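Long-range contacts in YesW protein (Bacillus subtilis, PDB 2ZUX), which degrades type I rhamnogalacturonan of plant cell walls by endo-type eliminative cleavage, a family 11 polysaccharide lyase built around a calcium-binding beta-propeller: residues A[2-6]-A[274-280]; A[28-32]-A[577-581]; A[52-57]-A[532-537]; A[204-210]-A[238-244]. One frame throughout, in Å; residues are numbered along the deposited sequence.

Contact 1 (A[2-6]-A[274-280])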
loop_
_atom_site.group_PDB
_atom_site.type_symbol
_atom_site.label_atom_id
_atom_site.label_comp_id
_atom_site.label_asym_id
_atom_site.label_seq_id
_atom_site.Cartn_x
_atom_site.Cartn_y
_atom_site.Cartn_z
ATOM N N ALA A 2 -12.397 8.273 18.068
ATOM C CA ALA A 2 -11.481 8.874 17.054
ATOM C C ALA A 2 -10.183 8.081 16.956
ATOM O O ALA A 2 -9.663 7.611 17.969
ATOM C CB ALA A 2 -11.187 10.323 17.413
ATOM N N ARG A 3 -9.674 7.942 15.730
ATOM C CA ARG A 3 -8.436 7.205 15.463
ATOM C C ARG A 3 -7.233 8.118 15.355
ATOM O O ARG A 3 -7.317 9.201 14.778
ATOM C CB ARG A 3 -8.528 6.451 14.138
ATOM C CG ARG A 3 -9.442 5.288 14.141
ATOM C CD ARG A 3 -9.239 4.487 12.885
ATOM N NE ARG A 3 -10.041 3.289 12.959
ATOM C CZ ARG A 3 -9.756 2.155 12.337
ATOM N NH1 ARG A 3 -8.676 2.064 11.568
ATOM N NH2 ARG A 3 -10.560 1.119 12.494
ATOM N N GLN A 4 -6.099 7.649 15.867
ATOM C CA GLN A 4 -4.828 8.298 15.610
ATOM C C GLN A 4 -4.548 8.310 14.105
ATOM O O GLN A 4 -4.573 7.257 13.462
ATOM C CB GLN A 4 -3.710 7.558 16.338
ATOM C CG GLN A 4 -2.334 8.148 16.115
ATOM C CD GLN A 4 -1.229 7.139 16.380
ATOM O OE1 GLN A 4 -1.106 6.601 17.483
ATOM N NE2 GLN A 4 -0.431 6.856 15.355
ATOM N N MET A 5 -4.319 9.490 13.543
ATOM C CA MET A 5 -3.873 9.622 12.147
ATOM C C MET A 5 -2.762 10.671 12.086
ATOM O O MET A 5 -2.474 11.330 13.086
ATOM C CB MET A 5 -5.044 9.952 11.209
ATOM C CG MET A 5 -6.141 8.873 11.209
ATOM S SD MET A 5 -5.664 7.255 10.517
ATOM C CE MET A 5 -6.033 7.511 8.777
ATOM N N GLU A 6 -2.133 10.828 10.927
ATOM C CA GLU A 6 -0.937 11.661 10.820
ATOM C C GLU A 6 -1.261 13.138 10.763
ATOM O O GLU A 6 -2.186 13.556 10.080
ATOM C CB GLU A 6 -0.123 11.259 9.589
ATOM C CG GLU A 6 0.589 9.920 9.772
ATOM C CD GLU A 6 0.734 9.106 8.492
ATOM O OE1 GLU A 6 -0.124 9.225 7.588
ATOM O OE2 GLU A 6 1.702 8.316 8.416
ATOM N N TYR A 274 -5.893 -1.213 13.458
ATOM C CA TYR A 274 -6.318 -0.561 14.702
ATOM C C TYR A 274 -7.217 -1.527 15.474
ATOM O O TYR A 274 -8.446 -1.377 15.506
ATOM C CB TYR A 274 -7.031 0.763 14.409
ATOM C CG TYR A 274 -6.108 1.886 13.983
ATOM C CD1 TYR A 274 -6.114 3.108 14.662
ATOM C CD2 TYR A 274 -5.212 1.731 12.918
ATOM C CE1 TYR A 274 -5.265 4.146 14.283
ATOM C CE2 TYR A 274 -4.358 2.764 12.534
ATOM C CZ TYR A 274 -4.389 3.965 13.220
ATOM O OH TYR A 274 -3.554 4.983 12.843
ATOM N N LEU A 275 -6.582 -2.519 16.093
ATOM C CA LEU A 275 -7.295 -3.586 16.802
ATOM C C LEU A 275 -8.084 -3.086 18.005
ATOM O O LEU A 275 -9.117 -3.669 18.356
ATOM C CB LEU A 275 -6.316 -4.681 17.227
ATOM C CG LEU A 275 -5.471 -5.294 16.103
ATOM C CD1 LEU A 275 -4.404 -6.186 16.689
ATOM C CD2 LEU A 275 -6.338 -6.048 15.108
ATOM N N ASP A 276 -7.605 -2.004 18.611
ATOM C CA ASP A 276 -8.299 -1.407 19.755
ATOM C C ASP A 276 -9.226 -0.254 19.357
ATOM O O ASP A 276 -9.868 0.354 20.214
ATOM C CB ASP A 276 -7.317 -1.015 20.881
ATOM C CG ASP A 276 -6.412 0.153 20.524
ATOM O OD1 ASP A 276 -6.707 0.881 19.563
ATOM O OD2 ASP A 276 -5.401 0.347 21.237
ATOM N N GLY A 277 -9.305 0.037 18.058
ATOM C CA GLY A 277 -10.202 1.062 17.530
ATOM C C GLY A 277 -9.695 2.488 17.637
ATOM O O GLY A 277 -10.375 3.420 17.204
ATOM N N GLN A 278 -8.507 2.669 18.206
ATOM C CA GLN A 278 -7.984 4.018 18.419
ATOM C C GLN A 278 -6.550 4.181 17.925
ATOM O O GLN A 278 -6.195 5.202 17.336
ATOM C CB GLN A 278 -8.079 4.399 19.906
ATOM C CG GLN A 278 -7.685 5.842 20.200
ATOM C CD GLN A 278 -7.543 6.150 21.682
ATOM O OE1 GLN A 278 -8.411 5.816 22.491
ATOM N NE2 GLN A 278 -6.449 6.816 22.038
ATOM N N ARG A 279 -5.725 3.170 18.188
ATOM C CA ARG A 279 -4.295 3.234 17.905
ATOM C C ARG A 279 -3.838 2.035 17.089
ATOM O O ARG A 279 -4.467 0.982 17.145
ATOM C CB ARG A 279 -3.506 3.318 19.207
ATOM C CG ARG A 279 -3.695 4.647 19.930
ATOM C CD ARG A 279 -3.099 4.588 21.326
ATOM N NE ARG A 279 -1.639 4.638 21.297
ATOM C CZ ARG A 279 -0.861 4.683 22.378
ATOM N NH1 ARG A 279 -1.400 4.668 23.593
ATOM N NH2 ARG A 279 0.459 4.739 22.250
ATOM N N PRO A 280 -2.754 2.206 16.308
ATOM C CA PRO A 280 -2.289 1.121 15.439
ATOM C C PRO A 280 -1.632 -0.028 16.190
ATOM O O PRO A 280 -0.981 0.188 17.223
ATOM C CB PRO A 280 -1.257 1.811 14.549
ATOM C CG PRO A 280 -0.732 2.940 15.396
ATOM C CD PRO A 280 -1.943 3.427 16.145
HETATM O O HOH W 1 0.000 4.601 19.016
#
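R3 lays its guanidinium against the base of the Y274 side chain, CB and CG of Y274 lying over one face of the arginine. The guanidinium and ring planes are only 13° apart, and NH1 of R3 stands 3.5 Å from CG of Y274. The backbone at R279 and P280 crosses a face of the ring, N of P280 standing 3.7 Å above its centre. The polar end of R3 is committed further away, to a salt bridge with D339. Held in this way, the ring reaches the facing backbone: OH of Y274 donates to O of Q4 at 2.6 Å, tilted from the carbonyl plane, and it also bonds to the hydroxyl of Y184. A second link, from N of Q4 to O of Q278 (2.9 Å), is nearly straight at 174°. The side chain of Q4, its CG anti to the backbone N (chi1 179°), extends past the proline, so that OE1 of Q4 packs 3.5 Å from CD of P280 and accepts a hydrogen bond from water 1, which in turn accepts from NE of R279. NE2 of Q4 bonds to the carbonyl of D185, a calcium ligand. OD1 of D276 accepts from N of Q278, an Asx turn, and from N of R279, an Asx motif. The turn from Y274 to G277 links propeller strands 268-273 and 281-286, and against it lies the short strand 3-4 at the start of the chain, which pairs in parallel with strand 580-581 near the chain's end.

Contact 2 (A[28-32]-A[577-581]); sequences LGTEN and KPNMY
The type I turn from L28 to E31 brings G29 up to P578, their CA atoms 5.4 Å apart, while the short segments 29-32 and 577-580 run 133° apart end to end. The approach at G29 suits a residue with no side chain: a CB would run into SD of M580, which sits 3.8 Å from CA of G29. M580 places that sulfur with its CG lodged between the backbone N and carbonyl carbon (chi1 56°), and CE of M580 then meets CG2 of T30 at 4.0 Å. Beside it, CG of P578 rests 3.8 Å from CA of G29. With an alanine at P578, the ring atoms CG and CD vanish, and G29 would probably face a gap where the proline now packs. K577 spans the turn with an extended chain, CD lying 3.7 Å from OD1 of N32. It bends only at its end, where NZ of K577 donates to O of G29 at 2.9 Å, in the carbonyl plane; a weak bond also links NZ to O of P578. Y539 covers K577 and P578. The turn lies between strands 20-24 and 36-41, and strand 580-581, which carries M580, pairs in parallel with strand 3-4.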
loop_
_atom_site.group_PDB
_atom_site.type_symbol
_atom_site.label_atom_id
_atom_site.label_comp_id
_atom_site.label_asym_id
_atom_site.label_seq_id
_atom_site.Cartn_x
_atom_site.Cartn_y
_atom_site.Cartn_z
ATOM N N LEU A 28 -7.597 18.628 4.598
ATOM C CA LEU A 28 -7.161 17.819 5.740
ATOM C C LEU A 28 -8.334 17.299 6.551
ATOM O O LEU A 28 -9.354 17.981 6.681
ATOM C CB LEU A 28 -6.218 18.630 6.639
ATOM C CG LEU A 28 -4.897 19.068 5.992
ATOM C CD1 LEU A 28 -4.208 20.111 6.855
ATOM C CD2 LEU A 28 -3.958 17.888 5.723
ATOM N N GLY A 29 -8.184 16.093 7.099
ATOM C CA GLY A 29 -9.243 15.423 7.862
ATOM C C GLY A 29 -9.702 16.179 9.092
ATOM O O GLY A 29 -10.752 15.871 9.660
ATOM N N THR A 30 -8.904 17.158 9.504
ATOM C CA THR A 30 -9.219 18.001 10.655
ATOM C C THR A 30 -10.043 19.229 10.257
ATOM O O THR A 30 -10.446 20.018 11.125
ATOM C CB THR A 30 -7.933 18.473 11.357
ATOM O OG1 THR A 30 -7.077 19.098 10.395
ATOM C CG2 THR A 30 -7.204 17.298 12.012
ATOM N N GLU A 31 -10.310 19.384 8.961
ATOM C CA GLU A 31 -11.008 20.565 8.454
ATOM C C GLU A 31 -12.473 20.283 8.148
ATOM O O GLU A 31 -12.826 19.200 7.677
ATOM C CB GLU A 31 -10.276 21.135 7.231
ATOM C CG GLU A 31 -8.869 21.601 7.571
ATOM C CD GLU A 31 -8.081 22.129 6.382
ATOM O OE1 GLU A 31 -7.997 21.454 5.335
ATOM O OE2 GLU A 31 -7.502 23.226 6.511
ATOM N N ASN A 32 -13.316 21.270 8.443
ATOM C CA ASN A 32 -14.755 21.205 8.186
ATOM C C ASN A 32 -15.099 21.529 6.735
ATOM O O ASN A 32 -14.291 22.122 6.017
ATOM C CB ASN A 32 -15.500 22.173 9.115
ATOM C CG ASN A 32 -15.547 21.689 10.557
ATOM O OD1 ASN A 32 -15.553 20.487 10.829
ATOM N ND2 ASN A 32 -15.599 22.632 11.491
ATOM N N LYS A 577 -16.630 13.980 7.600
ATOM C CA LYS A 577 -15.304 14.278 8.114
ATOM C C LYS A 577 -14.740 13.045 8.825
ATOM O O LYS A 577 -15.455 12.389 9.588
ATOM C CB LYS A 577 -15.391 15.464 9.077
ATOM C CG LYS A 577 -14.064 16.015 9.560
ATOM C CD LYS A 577 -14.273 17.068 10.642
ATOM C CE LYS A 577 -12.992 17.355 11.409
ATOM N NZ LYS A 577 -12.395 16.122 12.018
ATOM N N PRO A 578 -13.464 12.705 8.554
ATOM C CA PRO A 578 -12.804 11.618 9.276
ATOM C C PRO A 578 -12.867 11.823 10.792
ATOM O O PRO A 578 -12.691 12.947 11.277
ATOM C CB PRO A 578 -11.352 11.708 8.794
ATOM C CG PRO A 578 -11.421 12.378 7.484
ATOM C CD PRO A 578 -12.580 13.316 7.545
ATOM N N ASN A 579 -13.144 10.743 11.519
ATOM C CA ASN A 579 -13.140 10.763 12.975
ATOM C C ASN A 579 -11.730 10.444 13.451
ATOM O O ASN A 579 -11.368 9.281 13.632
ATOM C CB ASN A 579 -14.156 9.767 13.549
ATOM C CG ASN A 579 -14.366 9.943 15.044
ATOM O OD1 ASN A 579 -13.934 10.933 15.633
ATOM N ND2 ASN A 579 -15.039 8.976 15.664
ATOM N N MET A 580 -10.933 11.489 13.634
ATOM C CA MET A 580 -9.504 11.317 13.875
ATOM C C MET A 580 -8.934 12.341 14.842
ATOM O O MET A 580 -9.520 13.401 15.065
ATOM C CB MET A 580 -8.734 11.385 12.547
ATOM C CG MET A 580 -8.962 12.669 11.748
ATOM S SD MET A 580 -7.850 12.837 10.346
ATOM C CE MET A 580 -6.395 13.497 11.149
ATOM N N TYR A 581 -7.790 12.005 15.421
ATOM C CA TYR A 581 -6.945 12.973 16.100
ATOM C C TYR A 581 -5.519 12.752 15.616
ATOM O O TYR A 581 -5.203 11.689 15.063
ATOM C CB TYR A 581 -7.028 12.810 17.626
ATOM C CG TYR A 581 -6.429 11.523 18.153
ATOM C CD1 TYR A 581 -5.091 11.466 18.549
ATOM C CD2 TYR A 581 -7.205 10.372 18.273
ATOM C CE1 TYR A 581 -4.536 10.292 19.032
ATOM C CE2 TYR A 581 -6.659 9.190 18.757
ATOM C CZ TYR A 581 -5.327 9.161 19.139
ATOM O OH TYR A 581 -4.782 8.002 19.622
#

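Contact 3 (A[52-57]-A[532-537]); sequences KTTNYV and IPTEHR
A single water, gripped by three groups, stitches T53 and T54 to H536. OG1 of T53 donates to water 2 at 3.2 Å, and the water donates in turn to OG1 of T54 and, at 3.0 Å, to O of H536. That carbonyl also accepts from the indole NE1 of W511, while OG1 of T54 bonds to the carbonyl of W25. Nearby, R537 folds over K52: CG of K52 stands 3.6 Å above the guanidinium plane, over its centre, and the two side chains cross at about a right angle. The bend at chi3 (85°) turns the guanidinium back toward the main chain, where NH1 of R537 makes a weak bond to O of K52 (2.9 Å) besides its bond to the carbonyl of V35. F27 adds a cation-pi contact to this arginine. CG2 of T54 packs 3.7 Å from CD of R537. V57 CG2 merely touches P533 CG, at 4.4 Å. OG1 of T534 accepts from N of H536, an ST turn, and also bonds to the carbonyl of G460. This is an interdomain junction: edge strand 55-58 of the N-terminal beta-sheet domain meets a propeller-domain loop beside D510 and R512 of a calcium-binding site.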
loop_
_atom_site.group_PDB
_atom_site.type_symbol
_atom_site.label_atom_id
_atom_site.label_comp_id
_atom_site.label_asym_id
_atom_site.label_seq_id
_atom_site.Cartn_x
_atom_site.Cartn_y
_atom_site.Cartn_z
ATOM N N LYS A 52 -13.153 26.784 -3.101
ATOM C CA LYS A 52 -13.522 25.587 -2.370
ATOM C C LYS A 52 -12.632 24.423 -2.790
ATOM O O LYS A 52 -11.972 23.812 -1.946
ATOM C CB LYS A 52 -15.005 25.256 -2.573
ATOM C CG LYS A 52 -15.494 24.104 -1.706
ATOM C CD LYS A 52 -16.951 23.763 -1.971
ATOM C CE LYS A 52 -17.283 22.396 -1.395
ATOM N NZ LYS A 52 -18.706 22.003 -1.610
ATOM N N THR A 53 -12.600 24.121 -4.088
ATOM C CA THR A 53 -11.821 22.990 -4.582
ATOM C C THR A 53 -10.325 23.191 -4.345
ATOM O O THR A 53 -9.824 24.326 -4.384
ATOM C CB THR A 53 -12.097 22.693 -6.069
ATOM O OG1 THR A 53 -11.595 21.395 -6.388
ATOM C CG2 THR A 53 -11.442 23.729 -6.974
ATOM N N THR A 54 -9.617 22.090 -4.102
ATOM C CA THR A 54 -8.201 22.172 -3.740
ATOM C C THR A 54 -7.243 22.002 -4.920
ATOM O O THR A 54 -6.167 21.410 -4.794
ATOM C CB THR A 54 -7.820 21.286 -2.517
ATOM O OG1 THR A 54 -7.899 19.899 -2.849
ATOM C CG2 THR A 54 -8.723 21.574 -1.332
ATOM N N ASN A 55 -7.651 22.518 -6.074
ATOM C CA ASN A 55 -6.735 22.715 -7.191
ATOM C C ASN A 55 -7.026 24.044 -7.886
ATOM O O ASN A 55 -8.148 24.558 -7.827
ATOM C CB ASN A 55 -6.683 21.514 -8.159
ATOM C CG ASN A 55 -7.986 21.260 -8.900
ATOM O OD1 ASN A 55 -9.051 21.781 -8.559
ATOM N ND2 ASN A 55 -7.902 20.416 -9.907
ATOM N N TYR A 56 -6.002 24.605 -8.513
ATOM C CA TYR A 56 -6.079 25.940 -9.081
ATOM C C TYR A 56 -5.079 26.041 -10.216
ATOM O O TYR A 56 -3.953 25.569 -10.090
ATOM C CB TYR A 56 -5.751 26.969 -7.997
ATOM C CG TYR A 56 -6.023 28.400 -8.400
ATOM C CD1 TYR A 56 -7.271 28.982 -8.183
ATOM C CD2 TYR A 56 -5.027 29.175 -8.996
ATOM C CE1 TYR A 56 -7.519 30.298 -8.556
ATOM C CE2 TYR A 56 -5.267 30.491 -9.370
ATOM C CZ TYR A 56 -6.516 31.041 -9.149
ATOM O OH TYR A 56 -6.763 32.343 -9.516
ATOM N N VAL A 57 -5.488 26.648 -11.325
ATOM C CA VAL A 57 -4.562 26.875 -12.433
ATOM C C VAL A 57 -4.202 28.360 -12.503
ATOM O O VAL A 57 -5.076 29.208 -12.721
ATOM C CB VAL A 57 -5.125 26.352 -13.784
ATOM C CG1 VAL A 57 -4.171 26.665 -14.937
ATOM C CG2 VAL A 57 -5.375 24.853 -13.713
ATOM N N ILE A 532 -4.530 17.308 -14.214
ATOM C CA ILE A 532 -5.880 17.375 -14.770
ATOM C C ILE A 532 -6.783 18.047 -13.735
ATOM O O ILE A 532 -6.908 17.555 -12.609
ATOM C CB ILE A 532 -6.412 15.975 -15.128
ATOM C CG1 ILE A 532 -5.525 15.330 -16.196
ATOM C CG2 ILE A 532 -7.860 16.063 -15.625
ATOM C CD1 ILE A 532 -5.675 13.814 -16.322
ATOM N N PRO A 533 -7.402 19.189 -14.093
ATOM C CA PRO A 533 -8.275 19.863 -13.135
ATOM C C PRO A 533 -9.476 19.024 -12.716
ATOM O O PRO A 533 -9.981 18.214 -13.493
ATOM C CB PRO A 533 -8.735 21.116 -13.892
ATOM C CG PRO A 533 -7.705 21.317 -14.961
ATOM C CD PRO A 533 -7.292 19.941 -15.359
ATOM N N THR A 534 -9.914 19.233 -11.483
ATOM C CA THR A 534 -11.113 18.583 -10.970
ATOM C C THR A 534 -12.054 19.597 -10.332
ATOM O O THR A 534 -11.611 20.602 -9.772
ATOM C CB THR A 534 -10.781 17.447 -9.967
ATOM O OG1 THR A 534 -11.993 16.774 -9.594
ATOM C CG2 THR A 534 -10.090 17.969 -8.713
ATOM N N GLU A 535 -13.353 19.333 -10.428
ATOM C CA GLU A 535 -14.349 20.126 -9.714
ATOM C C GLU A 535 -14.591 19.587 -8.304
ATOM O O GLU A 535 -15.352 20.175 -7.535
ATOM C CB GLU A 535 -15.675 20.147 -10.489
ATOM C CG GLU A 535 -16.408 18.805 -10.488
ATOM C CD GLU A 535 -17.609 18.768 -11.415
ATOM O OE1 GLU A 535 -18.455 19.684 -11.340
ATOM O OE2 GLU A 535 -17.707 17.806 -12.210
ATOM N N HIS A 536 -13.954 18.464 -7.972
ATOM C CA HIS A 536 -14.227 17.764 -6.718
ATOM C C HIS A 536 -13.152 17.958 -5.673
ATOM O O HIS A 536 -11.953 17.889 -5.964
ATOM C CB HIS A 536 -14.390 16.267 -6.962
ATOM C CG HIS A 536 -15.464 15.938 -7.942
ATOM N ND1 HIS A 536 -16.805 16.067 -7.647
ATOM C CD2 HIS A 536 -15.397 15.514 -9.225
ATOM C CE1 HIS A 536 -17.517 15.719 -8.704
ATOM N NE2 HIS A 536 -16.687 15.384 -9.676
ATOM N N ARG A 537 -13.614 18.174 -4.450
ATOM C CA ARG A 537 -12.770 18.209 -3.281
ATOM C C ARG A 537 -13.088 17.003 -2.401
ATOM O O ARG A 537 -14.251 16.757 -2.072
ATOM C CB ARG A 537 -13.041 19.493 -2.499
ATOM C CG ARG A 537 -12.231 19.606 -1.242
ATOM C CD ARG A 537 -12.356 20.996 -0.660
ATOM N NE ARG A 537 -13.524 21.173 0.200
ATOM C CZ ARG A 537 -13.747 22.283 0.899
ATOM N NH1 ARG A 537 -12.906 23.305 0.802
ATOM N NH2 ARG A 537 -14.813 22.375 1.688
HETATM O O HOH W 2 -9.296 19.330 -5.717
#

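Contact 4 (A[204-210]-A[238-244]); sequences DGTGKVI and TGKELVT
The carboxylate of D204 serves both segments, spending one oxygen on its own turn and the other on E241. OD2 of D204 accepts from N of E241 at 2.9 Å along an almost straight line (177°). OD1 takes three donors from its own segment: N of T206 and N of K208, both from above the carboxylate plane, and OG1 of T206, on the syn side, at 2.7 Å. The first of these bonds makes an Asx turn. Alongside, N of G205 donates to O of G239 at 2.8 Å from well above the carbonyl plane; the CA atoms of these two glycines lie only 4.1 Å apart, and a CB on G205 would clash. E241 divides its own carboxylate similarly. Its OE1 forms a salt bridge with NZ of K208 at 2.8 Å, met on the syn side, whereas OE2 accepts from OG1 of T244 at 2.6 Å through its anti lone pair. CG1 of I210 packs 3.8 Å from that same OE2. Were D204 an alanine, the amides of T206, K208 and E241 and the hydroxyl of T206 would probably lose their acceptor, and the turn would be held to the strand by fewer bonds. Four donors converging on one buried carboxylate would probably favour its charged form, and K208 probably offsets the negative charge of nearby E241.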
loop_
_atom_site.group_PDB
_atom_site.type_symbol
_atom_site.label_atom_id
_atom_site.label_comp_id
_atom_site.label_asym_id
_atom_site.label_seq_id
_atom_site.Cartn_x
_atom_site.Cartn_y
_atom_site.Cartn_z
ATOM N N ASP A 204 21.649 -2.390 11.150
ATOM C CA ASP A 204 20.745 -1.252 11.221
ATOM C C ASP A 204 21.338 -0.029 10.521
ATOM O O ASP A 204 22.462 -0.083 9.993
ATOM C CB ASP A 204 20.241 -1.002 12.661
ATOM C CG ASP A 204 21.219 -0.229 13.554
ATOM O OD1 ASP A 204 22.268 0.260 13.095
ATOM O OD2 ASP A 204 20.889 -0.107 14.752
ATOM N N GLY A 205 20.569 1.059 10.491
ATOM C CA GLY A 205 20.971 2.246 9.753
ATOM C C GLY A 205 22.187 2.956 10.318
ATOM O O GLY A 205 22.764 3.810 9.646
ATOM N N THR A 206 22.571 2.604 11.543
ATOM C CA THR A 206 23.779 3.167 12.170
ATOM C C THR A 206 24.976 2.232 12.042
ATOM O O THR A 206 26.043 2.509 12.587
ATOM C CB THR A 206 23.576 3.489 13.670
ATOM O OG1 THR A 206 23.537 2.279 14.442
ATOM C CG2 THR A 206 22.318 4.315 13.905
ATOM N N GLY A 207 24.798 1.121 11.339
ATOM C CA GLY A 207 25.875 0.160 11.150
ATOM C C GLY A 207 26.049 -0.862 12.256
ATOM O O GLY A 207 27.077 -1.549 12.307
ATOM N N LYS A 208 25.061 -0.965 13.139
ATOM C CA LYS A 208 25.100 -1.935 14.231
ATOM C C LYS A 208 24.441 -3.226 13.789
ATOM O O LYS A 208 23.314 -3.220 13.283
ATOM C CB LYS A 208 24.411 -1.383 15.476
ATOM C CG LYS A 208 24.676 -2.229 16.718
ATOM C CD LYS A 208 23.844 -1.790 17.900
ATOM C CE LYS A 208 22.456 -2.387 17.838
ATOM N NZ LYS A 208 22.428 -3.735 18.462
ATOM N N VAL A 209 25.149 -4.330 13.967
ATOM C CA VAL A 209 24.656 -5.634 13.550
ATOM C C VAL A 209 23.841 -6.275 14.681
ATOM O O VAL A 209 24.243 -6.257 15.850
ATOM C CB VAL A 209 25.818 -6.538 13.079
ATOM C CG1 VAL A 209 25.294 -7.869 12.591
ATOM C CG2 VAL A 209 26.612 -5.858 11.966
ATOM N N ILE A 210 22.673 -6.805 14.315
ATOM C CA ILE A 210 21.756 -7.461 15.243
ATOM C C ILE A 210 22.171 -8.913 15.487
ATOM O O ILE A 210 22.553 -9.623 14.560
ATOM C CB ILE A 210 20.301 -7.390 14.697
ATOM C CG1 ILE A 210 19.834 -5.929 14.654
ATOM C CG2 ILE A 210 19.340 -8.238 15.544
ATOM C CD1 ILE A 210 18.526 -5.692 13.935
ATOM N N THR A 238 16.488 7.458 11.595
ATOM C CA THR A 238 17.892 7.033 11.642
ATOM C C THR A 238 18.113 5.589 11.206
ATOM O O THR A 238 19.245 5.198 10.918
ATOM C CB THR A 238 18.422 7.089 13.066
ATOM O OG1 THR A 238 17.610 6.233 13.880
ATOM C CG2 THR A 238 18.432 8.528 13.610
ATOM N N GLY A 239 17.051 4.780 11.208
ATOM C CA GLY A 239 17.189 3.356 10.915
ATOM C C GLY A 239 17.818 2.590 12.068
ATOM O O GLY A 239 18.208 1.438 11.906
ATOM N N LYS A 240 17.934 3.231 13.228
ATOM C CA LYS A 240 18.537 2.595 14.399
ATOM C C LYS A 240 17.581 1.565 14.993
ATOM O O LYS A 240 16.380 1.809 15.091
ATOM C CB LYS A 240 18.892 3.658 15.447
ATOM C CG LYS A 240 19.584 3.126 16.695
ATOM C CD LYS A 240 19.848 4.243 17.696
ATOM C CE LYS A 240 18.552 4.841 18.242
ATOM N NZ LYS A 240 18.810 5.903 19.268
ATOM N N GLU A 241 18.124 0.419 15.395
ATOM C CA GLU A 241 17.346 -0.591 16.104
ATOM C C GLU A 241 16.780 0.003 17.398
ATOM O O GLU A 241 17.536 0.542 18.218
ATOM C CB GLU A 241 18.241 -1.784 16.444
ATOM C CG GLU A 241 17.568 -2.875 17.277
ATOM C CD GLU A 241 18.560 -3.839 17.883
ATOM O OE1 GLU A 241 19.659 -3.401 18.287
ATOM O OE2 GLU A 241 18.246 -5.041 17.975
ATOM N N LEU A 242 15.465 -0.076 17.581
ATOM C CA LEU A 242 14.841 0.342 18.840
ATOM C C LEU A 242 14.596 -0.842 19.766
ATOM O O LEU A 242 14.959 -0.809 20.942
ATOM C CB LEU A 242 13.532 1.098 18.592
ATOM C CG LEU A 242 13.661 2.471 17.927
ATOM C CD1 LEU A 242 12.287 3.032 17.574
ATOM C CD2 LEU A 242 14.434 3.454 18.826
ATOM N N VAL A 243 13.986 -1.892 19.225
ATOM C CA VAL A 243 13.721 -3.122 19.974
ATOM C C VAL A 243 13.710 -4.290 19.001
ATOM O O VAL A 243 13.212 -4.164 17.873
ATOM C CB VAL A 243 12.377 -3.054 20.757
ATOM C CG1 VAL A 243 11.208 -2.787 19.821
ATOM C CG2 VAL A 243 12.139 -4.326 21.560
ATOM N N THR A 244 14.271 -5.409 19.442
ATOM C CA THR A 244 14.246 -6.664 18.699
ATOM C C THR A 244 13.772 -7.776 19.622
ATOM O O THR A 244 14.253 -7.900 20.750
ATOM C CB THR A 244 15.631 -6.990 18.132
ATOM O OG1 THR A 244 15.967 -6.004 17.157
ATOM C CG2 THR A 244 15.657 -8.350 17.463
HETATM O O HOH W 3 21.592 6.705 10.868
#

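Overall arrangement
Contacts 1 and 2 illustrate how chain ends can tie a multidomain fold together: their centres are 13 Å apart, and they meet where N of M5 approaches O of Y581 at 2.8 Å, a probable hydrogen bond. Contact 3, centred 19 Å from contact 2, joins the N-terminal domain to the propeller further out. Contact 4 stands apart, nested in sequence inside the other three and 43 Å from contact 3 between centres. Of the four, it is the one that touches a bound rhamnose, through V209; rhamnose is also bound near the active site, and additional rhamnose sites far from it possibly serve as a carbohydrate-binding region. Contacts 1 and 3 instead lie beside calcium-binding residues.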